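Local atomic coordinates of cyanoglobin (Synechocystis sp., PDB entry 1S69), a protein that binds oxygen very tightly through a single heme group, as a monomeric truncated hemoglobin of group I. Residues F50-Y53 and G57-K60; Y5-G10 and I105-A110; K32-D37 and H77-E82. One frame throughout, in Å; residues are numbered along the deposited sequence.

Interaction 1 (F50-Y53 and G57-K60); sequences FLTY and GTDK. With HEM (protoporphyrin IX containing Fe), chain D.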
loop_
_atom_site.group_PDB
_atom_site.type_symbol
_atom_site.label_atom_id
_atom_site.label_comp_id
_atom_site.label_asym_id
_atom_site.label_seq_id
_atom_site.Cartn_x
_atom_site.Cartn_y
_atom_site.Cartn_z
ATOM N N PHE A 50 -0.617 8.637 -1.105
ATOM C CA PHE A 50 0.692 8.022 -0.864
ATOM C C PHE A 50 1.242 7.280 -2.090
ATOM O O PHE A 50 2.379 7.490 -2.470
ATOM C CB PHE A 50 0.703 7.071 0.366
ATOM C CG PHE A 50 2.081 6.570 0.651
ATOM C CD1 PHE A 50 2.976 7.351 1.399
ATOM C CD2 PHE A 50 2.546 5.429 0.018
ATOM C CE1 PHE A 50 4.306 6.960 1.542
ATOM C CE2 PHE A 50 3.903 5.010 0.174
ATOM C CZ PHE A 50 4.756 5.790 0.947
ATOM N N LEU A 51 0.442 6.449 -2.719
ATOM C CA LEU A 51 0.925 5.702 -3.876
ATOM C C LEU A 51 1.127 6.622 -5.071
ATOM O O LEU A 51 1.998 6.396 -5.857
ATOM C CB LEU A 51 -0.027 4.568 -4.215
ATOM C CG LEU A 51 -0.062 3.444 -3.147
ATOM C CD1 LEU A 51 -1.043 2.380 -3.564
ATOM C CD2 LEU A 51 1.334 2.809 -2.870
ATOM N N THR A 52 0.305 7.681 -5.170
ATOM C CA THR A 52 0.529 8.677 -6.206
ATOM C C THR A 52 1.953 9.245 -6.087
ATOM O O THR A 52 2.663 9.295 -7.074
ATOM C CB THR A 52 -0.536 9.765 -6.133
ATOM O OG1 THR A 52 -1.786 9.175 -6.523
ATOM C CG2 THR A 52 -0.267 10.893 -7.165
ATOM N N TYR A 53 2.328 9.654 -4.885
ATOM C CA TYR A 53 3.688 10.062 -4.527
ATOM C C TYR A 53 4.743 8.929 -4.767
ATOM O O TYR A 53 5.765 9.124 -5.451
ATOM C CB TYR A 53 3.696 10.566 -3.056
ATOM C CG TYR A 53 4.990 10.361 -2.378
ATOM C CD1 TYR A 53 6.066 11.248 -2.620
ATOM C CD2 TYR A 53 5.190 9.213 -1.565
ATOM C CE1 TYR A 53 7.309 11.022 -2.042
ATOM C CE2 TYR A 53 6.416 8.955 -0.993
ATOM C CZ TYR A 53 7.472 9.852 -1.225
ATOM O OH TYR A 53 8.664 9.573 -0.606
ATOM N N GLY A 57 4.050 10.386 -9.096
ATOM C CA GLY A 57 3.015 11.302 -9.508
ATOM C C GLY A 57 2.985 12.606 -8.739
ATOM O O GLY A 57 2.277 13.510 -9.157
ATOM N N THR A 58 3.674 12.701 -7.604
ATOM C CA THR A 58 3.815 13.998 -6.913
ATOM C C THR A 58 5.154 13.909 -6.228
ATOM O O THR A 58 5.635 12.798 -5.930
ATOM C CB THR A 58 2.704 14.345 -5.834
ATOM O OG1 THR A 58 2.588 13.267 -4.922
ATOM C CG2 THR A 58 1.326 14.376 -6.403
ATOM N N ASP A 59 5.694 15.095 -5.930
ATOM C CA ASP A 59 6.975 15.280 -5.245
ATOM C C ASP A 59 6.897 14.720 -3.846
ATOM O O ASP A 59 7.839 14.079 -3.383
ATOM C CB ASP A 59 7.288 16.775 -5.107
ATOM C CG ASP A 59 7.606 17.448 -6.441
ATOM O OD1 ASP A 59 8.117 16.745 -7.362
ATOM O OD2 ASP A 59 7.401 18.688 -6.650
ATOM N N LYS A 60 5.760 14.982 -3.178
ATOM C CA LYS A 60 5.643 14.709 -1.744
ATOM C C LYS A 60 4.364 13.993 -1.429
ATOM O O LYS A 60 3.453 13.974 -2.232
ATOM C CB LYS A 60 5.678 16.016 -0.963
ATOM C CG LYS A 60 7.043 16.768 -0.998
ATOM C CD LYS A 60 6.985 18.041 -0.104
ATOM C CE LYS A 60 5.489 18.537 0.128
ATOM N NZ LYS A 60 5.422 19.850 0.873
HETATM C CHA HEM D . -1.837 3.552 7.710
HETATM C CHB HEM D . 0.881 3.057 3.678
HETATM C CHC HEM D . 2.169 -1.383 5.145
HETATM C CHD HEM D . -1.640 -1.268 8.183
HETATM C C1A HEM D . -1.151 3.814 6.516
HETATM C C2A HEM D . -1.164 5.074 5.798
HETATM C C3A HEM D . -0.456 4.931 4.683
HETATM C C4A HEM D . 0.049 3.592 4.637
HETATM C CMA HEM D . -0.242 6.028 3.601
HETATM C CAA HEM D . -1.943 6.316 6.298
HETATM C CBA HEM D . -0.854 7.226 6.892
HETATM C CGA HEM D . -1.262 8.644 7.271
HETATM O O1A HEM D . -1.864 8.701 8.337
HETATM O O2A HEM D . -0.972 9.696 6.573
HETATM C C1B HEM D . 1.490 1.824 3.778
HETATM C C2B HEM D . 2.421 1.338 2.819
HETATM C C3B HEM D . 2.825 0.101 3.225
HETATM C C4B HEM D . 2.089 -0.201 4.441
HETATM C CMB HEM D . 2.884 2.164 1.568
HETATM C CAB HEM D . 3.791 -0.969 2.569
HETATM C CBB HEM D . 3.801 -1.328 1.246
HETATM C C1C HEM D . 1.224 -1.742 6.114
HETATM C C2C HEM D . 1.105 -3.058 6.692
HETATM C C3C HEM D . 0.018 -3.006 7.496
HETATM C C4C HEM D . -0.560 -1.689 7.453
HETATM C CMC HEM D . 2.114 -4.224 6.364
HETATM C CAC HEM D . -0.652 -4.082 8.372
HETATM C CBC HEM D . -0.921 -5.265 7.837
HETATM C C1D HEM D . -2.029 0.026 8.351
HETATM C C2D HEM D . -3.019 0.465 9.276
HETATM C C3D HEM D . -3.032 1.950 9.126
HETATM C C4D HEM D . -2.066 2.287 8.152
HETATM C CMD HEM D . -3.888 -0.365 10.222
HETATM C CAD HEM D . -3.913 2.950 9.847
HETATM C CBD HEM D . -3.117 3.110 11.145
HETATM C CGD HEM D . -4.005 3.665 12.213
HETATM O O1D HEM D . -4.149 4.877 12.267
HETATM O O2D HEM D . -4.564 2.914 13.021
HETATM N NA HEM D . -0.431 2.938 5.750
HETATM N NB HEM D . 1.274 0.855 4.766
HETATM N NC HEM D . 0.204 -0.954 6.605
HETATM N ND HEM D . -1.456 1.130 7.717
HETATM FE FE HEM D . -0.119 1.000 6.226
#
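Gly57 N donates to Thr52 O at 2.7 Å, the single hydrogen bond between residues 50-53 and 57-60. It is bent at the hydrogen, with an N-H...O angle of 138°, and the donor lies 20° off the carbonyl plane. A CB on Gly57 would run into that same oxygen, so the close approach suits a glycine. Further along the loop, Thr58 OG1 donates to Lys60 O at 2.9 Å, which holds the hydroxyl in place, and Thr52 OG1 is hydrogen-bonded to Lys48 O one turn back.

The other contacts between the segments are van der Waals. Thr58 OG1 rests 3.4 Å from Tyr53 CA. The Tyr53 ring leaves its backbone with CG anti to N (chi1 151°), which brings the CD1-CE1 side of the ring alongside the backbone of Asp59 and Lys60. Asp59 O lies at the ring edge, 3.4 Å from Tyr53 CE1, while Lys60 C approaches obliquely. With an alanine in place of Tyr53 the ring would be gone, and the backbone of Asp59 and Lys60 would probably be free to shift. The methyls Thr52 CG2 and Thr58 CG2 meet at 3.9 Å.

On the heme side, Phe50 CE2 comes to 3.3 Å from the pyrrole methyl CMB, and Phe50 CB packs against methyl CMA. Tyr53 CD2 lies over one face of the Phe50 ring, while Tyr61 meets Phe50 edge-to-face. The contact thus folds the loop leading to helix 66-77 back on the last turns of helix 40-54, whose Leu51 and Thr52 pack on Val18 and Val14 of helix 10-26.

Interaction 2 (Y5-G10 and I105-A110); sequences YEKLGG and IAEVAA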
loop_
_atom_site.group_PDB
_atom_site.type_symbol
_atom_site.label_atom_id
_atom_site.label_comp_id
_atom_site.label_asym_id
_atom_site.label_seq_id
_atom_site.Cartn_x
_atom_site.Cartn_y
_atom_site.Cartn_z
ATOM N N TYR A 5 3.416 6.025 -12.110
ATOM C CA TYR A 5 2.077 6.561 -12.002
ATOM C C TYR A 5 1.414 6.698 -13.363
ATOM O O TYR A 5 0.351 6.147 -13.589
ATOM C CB TYR A 5 2.160 7.909 -11.304
ATOM C CG TYR A 5 0.834 8.597 -11.037
ATOM C CD1 TYR A 5 -0.101 8.045 -10.152
ATOM C CD2 TYR A 5 0.532 9.814 -11.665
ATOM C CE1 TYR A 5 -1.285 8.666 -9.902
ATOM C CE2 TYR A 5 -0.642 10.473 -11.399
ATOM C CZ TYR A 5 -1.544 9.905 -10.501
ATOM O OH TYR A 5 -2.726 10.546 -10.223
ATOM N N GLU A 6 2.065 7.410 -14.284
ATOM C CA GLU A 6 1.539 7.545 -15.642
ATOM C C GLU A 6 1.351 6.173 -16.376
ATOM O O GLU A 6 0.315 5.914 -16.975
ATOM C CB GLU A 6 2.456 8.471 -16.449
ATOM C CG GLU A 6 2.134 9.902 -16.142
ATOM C CD GLU A 6 3.246 10.871 -16.443
ATOM O OE1 GLU A 6 4.459 10.505 -16.716
ATOM O OE2 GLU A 6 2.872 12.075 -16.381
ATOM N N LYS A 7 2.338 5.299 -16.284
ATOM C CA LYS A 7 2.266 4.037 -17.004
ATOM C C LYS A 7 1.110 3.145 -16.575
ATOM O O LYS A 7 0.551 2.387 -17.372
ATOM C CB LYS A 7 3.589 3.290 -16.844
ATOM C CG LYS A 7 4.736 3.962 -17.570
ATOM C CD LYS A 7 5.960 3.167 -17.282
ATOM C CE LYS A 7 7.173 3.787 -17.883
ATOM N NZ LYS A 7 8.308 3.112 -17.250
ATOM N N LEU A 8 0.802 3.241 -15.269
ATOM C CA LEU A 8 -0.273 2.478 -14.647
ATOM C C LEU A 8 -1.612 3.012 -15.075
ATOM O O LEU A 8 -2.569 2.283 -15.066
ATOM C CB LEU A 8 -0.138 2.628 -13.131
ATOM C CG LEU A 8 0.948 1.739 -12.504
ATOM C CD1 LEU A 8 1.193 2.117 -11.008
ATOM C CD2 LEU A 8 0.531 0.232 -12.666
ATOM N N GLY A 9 -1.689 4.301 -15.410
ATOM C CA GLY A 9 -2.947 4.874 -15.824
ATOM C C GLY A 9 -3.357 6.039 -14.961
ATOM O O GLY A 9 -4.506 6.475 -15.010
ATOM N N GLY A 10 -2.438 6.565 -14.174
ATOM C CA GLY A 10 -2.691 7.829 -13.486
ATOM C C GLY A 10 -3.739 7.730 -12.365
ATOM O O GLY A 10 -3.956 6.612 -11.838
ATOM N N ILE A 105 3.668 -4.501 -12.676
ATOM C CA ILE A 105 3.476 -5.174 -11.397
ATOM C C ILE A 105 4.807 -5.312 -10.707
ATOM O O ILE A 105 4.906 -4.981 -9.543
ATOM C CB ILE A 105 2.679 -6.527 -11.508
ATOM C CG1 ILE A 105 1.248 -6.234 -11.957
ATOM C CG2 ILE A 105 2.621 -7.231 -10.123
ATOM C CD1 ILE A 105 0.417 -7.447 -12.204
ATOM N N ALA A 106 5.825 -5.773 -11.420
ATOM C CA ALA A 106 7.211 -5.803 -10.916
ATOM C C ALA A 106 7.818 -4.463 -10.381
ATOM O O ALA A 106 8.545 -4.472 -9.348
ATOM C CB ALA A 106 8.098 -6.311 -11.967
ATOM N N GLU A 107 7.603 -3.345 -11.098
ATOM C CA GLU A 107 8.054 -2.019 -10.626
ATOM C C GLU A 107 7.355 -1.649 -9.299
ATOM O O GLU A 107 7.986 -1.123 -8.387
ATOM C CB GLU A 107 7.713 -0.917 -11.624
ATOM C CG GLU A 107 8.607 -0.947 -12.821
ATOM C CD GLU A 107 8.428 0.256 -13.702
ATOM O OE1 GLU A 107 8.329 1.393 -13.172
ATOM O OE2 GLU A 107 8.373 0.042 -14.927
ATOM N N VAL A 108 6.069 -1.937 -9.221
ATOM C CA VAL A 108 5.336 -1.729 -7.982
ATOM C C VAL A 108 5.895 -2.602 -6.835
ATOM O O VAL A 108 6.042 -2.101 -5.719
ATOM C CB VAL A 108 3.840 -1.980 -8.145
ATOM C CG1 VAL A 108 3.096 -1.903 -6.720
ATOM C CG2 VAL A 108 3.232 -0.951 -9.081
ATOM N N ALA A 109 6.186 -3.885 -7.117
ATOM C CA ALA A 109 6.761 -4.802 -6.116
ATOM C C ALA A 109 8.063 -4.249 -5.510
ATOM O O ALA A 109 8.297 -4.385 -4.296
ATOM C CB ALA A 109 6.992 -6.213 -6.710
ATOM N N ALA A 110 8.892 -3.635 -6.360
ATOM C CA ALA A 110 10.151 -3.032 -5.925
ATOM C C ALA A 110 9.910 -1.815 -4.972
ATOM O O ALA A 110 10.636 -1.599 -4.017
ATOM C CB ALA A 110 10.977 -2.620 -7.162
HETATM O O HOH W 1 8.223 3.517 -14.520
#
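Lys7 of helix 4-8 and Glu107 of helix 102-113 are joined more by a water than by direct contact. From CB, which points toward helix 102-113, the Lys7 chain runs extended: CG lies anti to the carbonyl carbon (chi1 -69°), and CD and CE carry on without a kink. Over this length the methylenes approach nothing of helix 102-113, and the contact is made by the ammonium group alone. Lys7 NZ stands 3.9 Å from Glu107 OE2, a long salt bridge in which the two side chains cross at about a right angle. The same NZ donates to a water at 2.8 Å, and the water in turn donates to the other carboxylate oxygen, Glu107 OE1, at 2.5 Å. Both oxygens are therefore engaged, one by charge at a distance and one through the water, and the lysine would be expected to favour the ionised carboxylate.

Helix 4-8 is the short helix that precedes helix 10-26 in this 2-on-2 globin, and it ends in a Schellman motif. Gly9, with phi 122°, leaves the helix there. Gly10 N donates to Tyr5 O at 2.9 Å, and Gly9 N makes a weak bond to Glu6 O at 3.0 Å; Gly9 N also donates to Tyr5 O. The turn carries Gly10 CA over the centre of the Tyr5 ring, 3.8 Å above its plane.

Beside the charged pair lies the apolar one. Leu8 CD1 meets Val108 CG2 at 4.2 Å, a loose touch between methyls whose side chains run obliquely to one another. Val108 is buried, packing also on Leu4 and on Leu91 and Leu92 of helix 81-98, while Leu8 leans on Phe55 and Val100.

Interaction 3 (K32-D37 and H77-E82); sequences KHFFAD and HGLNGE. With HEM (protoporphyrin IX containing Fe), chain D.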
loop_
_atom_site.group_PDB
_atom_site.type_symbol
_atom_site.label_atom_id
_atom_site.label_comp_id
_atom_site.label_asym_id
_atom_site.label_seq_id
_atom_site.Cartn_x
_atom_site.Cartn_y
_atom_site.Cartn_z
ATOM N N LYS A 32 -6.753 -8.484 8.237
ATOM C CA LYS A 32 -7.938 -7.581 8.204
ATOM C C LYS A 32 -8.236 -6.895 9.534
ATOM O O LYS A 32 -8.741 -5.772 9.581
ATOM C CB LYS A 32 -9.176 -8.369 7.781
ATOM C CG LYS A 32 -9.623 -9.457 8.798
ATOM C CD LYS A 32 -10.528 -10.491 8.083
ATOM C CE LYS A 32 -11.254 -11.375 9.155
ATOM N NZ LYS A 32 -12.151 -12.388 8.511
ATOM N N HIS A 33 -7.887 -7.582 10.610
ATOM C CA HIS A 33 -8.125 -7.117 11.973
ATOM C C HIS A 33 -7.287 -5.878 12.311
ATOM O O HIS A 33 -7.682 -5.112 13.223
ATOM C CB HIS A 33 -7.886 -8.259 13.004
ATOM C CG HIS A 33 -6.530 -8.891 12.874
ATOM N ND1 HIS A 33 -6.211 -9.770 11.856
ATOM C CD2 HIS A 33 -5.394 -8.716 13.590
ATOM C CE1 HIS A 33 -4.940 -10.113 11.952
ATOM N NE2 HIS A 33 -4.418 -9.483 12.992
ATOM N N PHE A 34 -6.169 -5.643 11.605
ATOM C CA PHE A 34 -5.395 -4.391 11.802
ATOM C C PHE A 34 -6.248 -3.142 11.489
ATOM O O PHE A 34 -5.981 -2.040 11.971
ATOM C CB PHE A 34 -4.064 -4.394 11.005
ATOM C CG PHE A 34 -3.033 -5.323 11.611
ATOM C CD1 PHE A 34 -2.412 -5.000 12.841
ATOM C CD2 PHE A 34 -2.769 -6.541 11.045
ATOM C CE1 PHE A 34 -1.465 -5.901 13.431
ATOM C CE2 PHE A 34 -1.832 -7.412 11.627
ATOM C CZ PHE A 34 -1.208 -7.096 12.810
ATOM N N PHE A 35 -7.279 -3.338 10.665
ATOM C CA PHE A 35 -8.149 -2.220 10.219
ATOM C C PHE A 35 -9.449 -2.134 10.947
ATOM O O PHE A 35 -10.270 -1.326 10.576
ATOM C CB PHE A 35 -8.387 -2.316 8.699
ATOM C CG PHE A 35 -7.105 -2.148 7.908
ATOM C CD1 PHE A 35 -6.281 -3.279 7.679
ATOM C CD2 PHE A 35 -6.664 -0.859 7.485
ATOM C CE1 PHE A 35 -5.043 -3.155 7.007
ATOM C CE2 PHE A 35 -5.400 -0.716 6.787
ATOM C CZ PHE A 35 -4.624 -1.852 6.536
ATOM N N ALA A 36 -9.626 -2.954 11.995
ATOM C CA ALA A 36 -10.868 -3.023 12.777
ATOM C C ALA A 36 -11.329 -1.661 13.230
ATOM O O ALA A 36 -12.497 -1.340 13.099
ATOM C CB ALA A 36 -10.701 -3.978 13.967
ATOM N N ASP A 37 -10.406 -0.816 13.696
ATOM C CA ASP A 37 -10.797 0.455 14.207
ATOM C C ASP A 37 -10.377 1.590 13.287
ATOM O O ASP A 37 -10.372 2.723 13.712
ATOM C CB ASP A 37 -10.293 0.599 15.660
ATOM C CG ASP A 37 -11.004 -0.496 16.616
ATOM O OD1 ASP A 37 -12.252 -0.325 16.810
ATOM O OD2 ASP A 37 -10.475 -1.589 17.107
ATOM N N HIS A 77 0.135 -4.465 18.676
ATOM C CA HIS A 77 -0.707 -5.448 17.930
ATOM C C HIS A 77 0.092 -6.446 17.172
ATOM O O HIS A 77 -0.440 -7.129 16.289
ATOM C CB HIS A 77 -1.771 -4.755 17.036
ATOM C CG HIS A 77 -2.591 -3.743 17.808
ATOM N ND1 HIS A 77 -3.593 -4.087 18.701
ATOM C CD2 HIS A 77 -2.445 -2.408 17.925
ATOM C CE1 HIS A 77 -4.051 -3.000 19.291
ATOM N NE2 HIS A 77 -3.370 -1.971 18.834
ATOM N N GLY A 78 1.395 -6.512 17.460
ATOM C CA GLY A 78 2.213 -7.577 16.897
ATOM C C GLY A 78 2.502 -7.463 15.399
ATOM O O GLY A 78 2.861 -8.462 14.736
ATOM N N LEU A 79 2.415 -6.254 14.851
ATOM C CA LEU A 79 2.690 -6.134 13.389
ATOM C C LEU A 79 4.122 -6.628 13.087
ATOM O O LEU A 79 5.066 -6.097 13.646
ATOM C CB LEU A 79 2.537 -4.668 12.926
ATOM C CG LEU A 79 2.699 -4.483 11.394
ATOM C CD1 LEU A 79 1.417 -5.062 10.731
ATOM C CD2 LEU A 79 2.920 -2.940 11.085
ATOM N N ASN A 80 4.242 -7.577 12.151
ATOM C CA ASN A 80 5.513 -8.199 11.753
ATOM C C ASN A 80 5.704 -8.431 10.210
ATOM O O ASN A 80 4.866 -8.013 9.394
ATOM C CB ASN A 80 5.687 -9.536 12.531
ATOM C CG ASN A 80 4.666 -10.605 12.104
ATOM O OD1 ASN A 80 4.238 -10.678 10.935
ATOM N ND2 ASN A 80 4.258 -11.427 13.061
ATOM N N GLY A 81 6.784 -9.126 9.842
ATOM C CA GLY A 81 7.183 -9.361 8.454
ATOM C C GLY A 81 6.160 -10.140 7.653
ATOM O O GLY A 81 5.988 -9.907 6.453
ATOM N N GLU A 82 5.435 -11.035 8.321
ATOM C CA GLU A 82 4.408 -11.831 7.651
ATOM C C GLU A 82 3.223 -10.973 7.217
ATOM O O GLU A 82 2.702 -11.163 6.132
ATOM C CB GLU A 82 3.855 -12.914 8.573
ATOM C CG GLU A 82 4.939 -13.594 9.360
ATOM C CD GLU A 82 5.791 -14.513 8.522
ATOM O OE1 GLU A 82 6.793 -14.048 7.834
ATOM O OE2 GLU A 82 5.445 -15.721 8.592
HETATM C CHA HEM D . -1.837 3.552 7.710
HETATM C CHB HEM D . 0.881 3.057 3.678
HETATM C CHC HEM D . 2.169 -1.383 5.145
HETATM C CHD HEM D . -1.640 -1.268 8.183
HETATM C C1A HEM D . -1.151 3.814 6.516
HETATM C C2A HEM D . -1.164 5.074 5.798
HETATM C C3A HEM D . -0.456 4.931 4.683
HETATM C C4A HEM D . 0.049 3.592 4.637
HETATM C CMA HEM D . -0.242 6.028 3.601
HETATM C CAA HEM D . -1.943 6.316 6.298
HETATM C CBA HEM D . -0.854 7.226 6.892
HETATM C CGA HEM D . -1.262 8.644 7.271
HETATM O O1A HEM D . -1.864 8.701 8.337
HETATM O O2A HEM D . -0.972 9.696 6.573
HETATM C C1B HEM D . 1.490 1.824 3.778
HETATM C C2B HEM D . 2.421 1.338 2.819
HETATM C C3B HEM D . 2.825 0.101 3.225
HETATM C C4B HEM D . 2.089 -0.201 4.441
HETATM C CMB HEM D . 2.884 2.164 1.568
HETATM C CAB HEM D . 3.791 -0.969 2.569
HETATM C CBB HEM D . 3.801 -1.328 1.246
HETATM C C1C HEM D . 1.224 -1.742 6.114
HETATM C C2C HEM D . 1.105 -3.058 6.692
HETATM C C3C HEM D . 0.018 -3.006 7.496
HETATM C C4C HEM D . -0.560 -1.689 7.453
HETATM C CMC HEM D . 2.114 -4.224 6.364
HETATM C CAC HEM D . -0.652 -4.082 8.372
HETATM C CBC HEM D . -0.921 -5.265 7.837
HETATM C C1D HEM D . -2.029 0.026 8.351
HETATM C C2D HEM D . -3.019 0.465 9.276
HETATM C C3D HEM D . -3.032 1.950 9.126
HETATM C C4D HEM D . -2.066 2.287 8.152
HETATM C CMD HEM D . -3.888 -0.365 10.222
HETATM C CAD HEM D . -3.913 2.950 9.847
HETATM C CBD HEM D . -3.117 3.110 11.145
HETATM C CGD HEM D . -4.005 3.665 12.213
HETATM O O1D HEM D . -4.149 4.877 12.267
HETATM O O2D HEM D . -4.564 2.914 13.021
HETATM N NA HEM D . -0.431 2.938 5.750
HETATM N NB HEM D . 1.274 0.855 4.766
HETATM N NC HEM D . 0.204 -0.954 6.605
HETATM N ND HEM D . -1.456 1.130 7.717
HETATM FE FE HEM D . -0.119 1.000 6.226
#
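A carbonyl oxygen meets the rim of an aromatic ring here: His77 O lies near the plane of the Phe34 ring at its edge, 3.3 Å from Phe34 CE1 and 3.6 Å from Phe34 CZ. The ring's C-H edge carries a slight positive charge, so the approach is probably mildly favourable, although it does not amount to a hydrogen bond. His77 CB packs against the same CE1 at 3.8 Å. The imidazole then turns away from Phe34, and its NE2 is hydrogen-bonded to Glu72.

Over one face of the Phe34 ring sits Leu79 CD1, in a CH-pi contact 4.0 Å from the ring centroid and only 14° off the normal. His33 CD2 lies above the opposite face, and His83 meets the ring edge-to-face, so that the phenyl is held from several directions. Leu79 extends with CG anti to its backbone N (chi1 -175°), and this lets CD1 touch both the ring face and the porphyrin edge: the same methyl is 3.3 Å from HEM CAC, on a vinyl group.

Gly78 leaves helix 66-77 with positive phi, and Asn80 occupies the N-cap position of helix 81-98, its OD1 accepting a weak capping bond from Glu82 N. Leu79 lies between them and packs on His70, Leu73 and Val74.

Phe34 O approaches heme methyl CMD at 3.2 Å. Phe35, next in the 3-10 segment, places that methyl over one face of its ring and brings CZ to 3.5 Å from HEM CHD. Phe35 also touches the bound cyanide, whereas Leu79 packs on the proximal histidine, His70. Together they form one corner of the globin heme pocket, with distal and proximal walls meeting round the porphyrin edge.

Interaction 3 is buried, interaction 2 partly so, and interaction 1 lies at the surface. Interactions 1 and 3 both touch the heme but stand on opposite sides of the chain's centre, about 25 Å apart between centres. The chemistry of the three differs with their place: a backbone hydrogen bond and loop packing in interaction 1, aromatic and aliphatic contacts in interaction 3, and a water-bridged charged pair beside a methyl contact in interaction 2. Interactions 1 and 2 adjoin directly, for Tyr5 CE1 lies 3.5 Å from Thr52 OG1 and Tyr5 CD2 packs on Gly57 CA. Interactions 2 and 3 involve successive helices, 102-113 and 81-98, without touching each other.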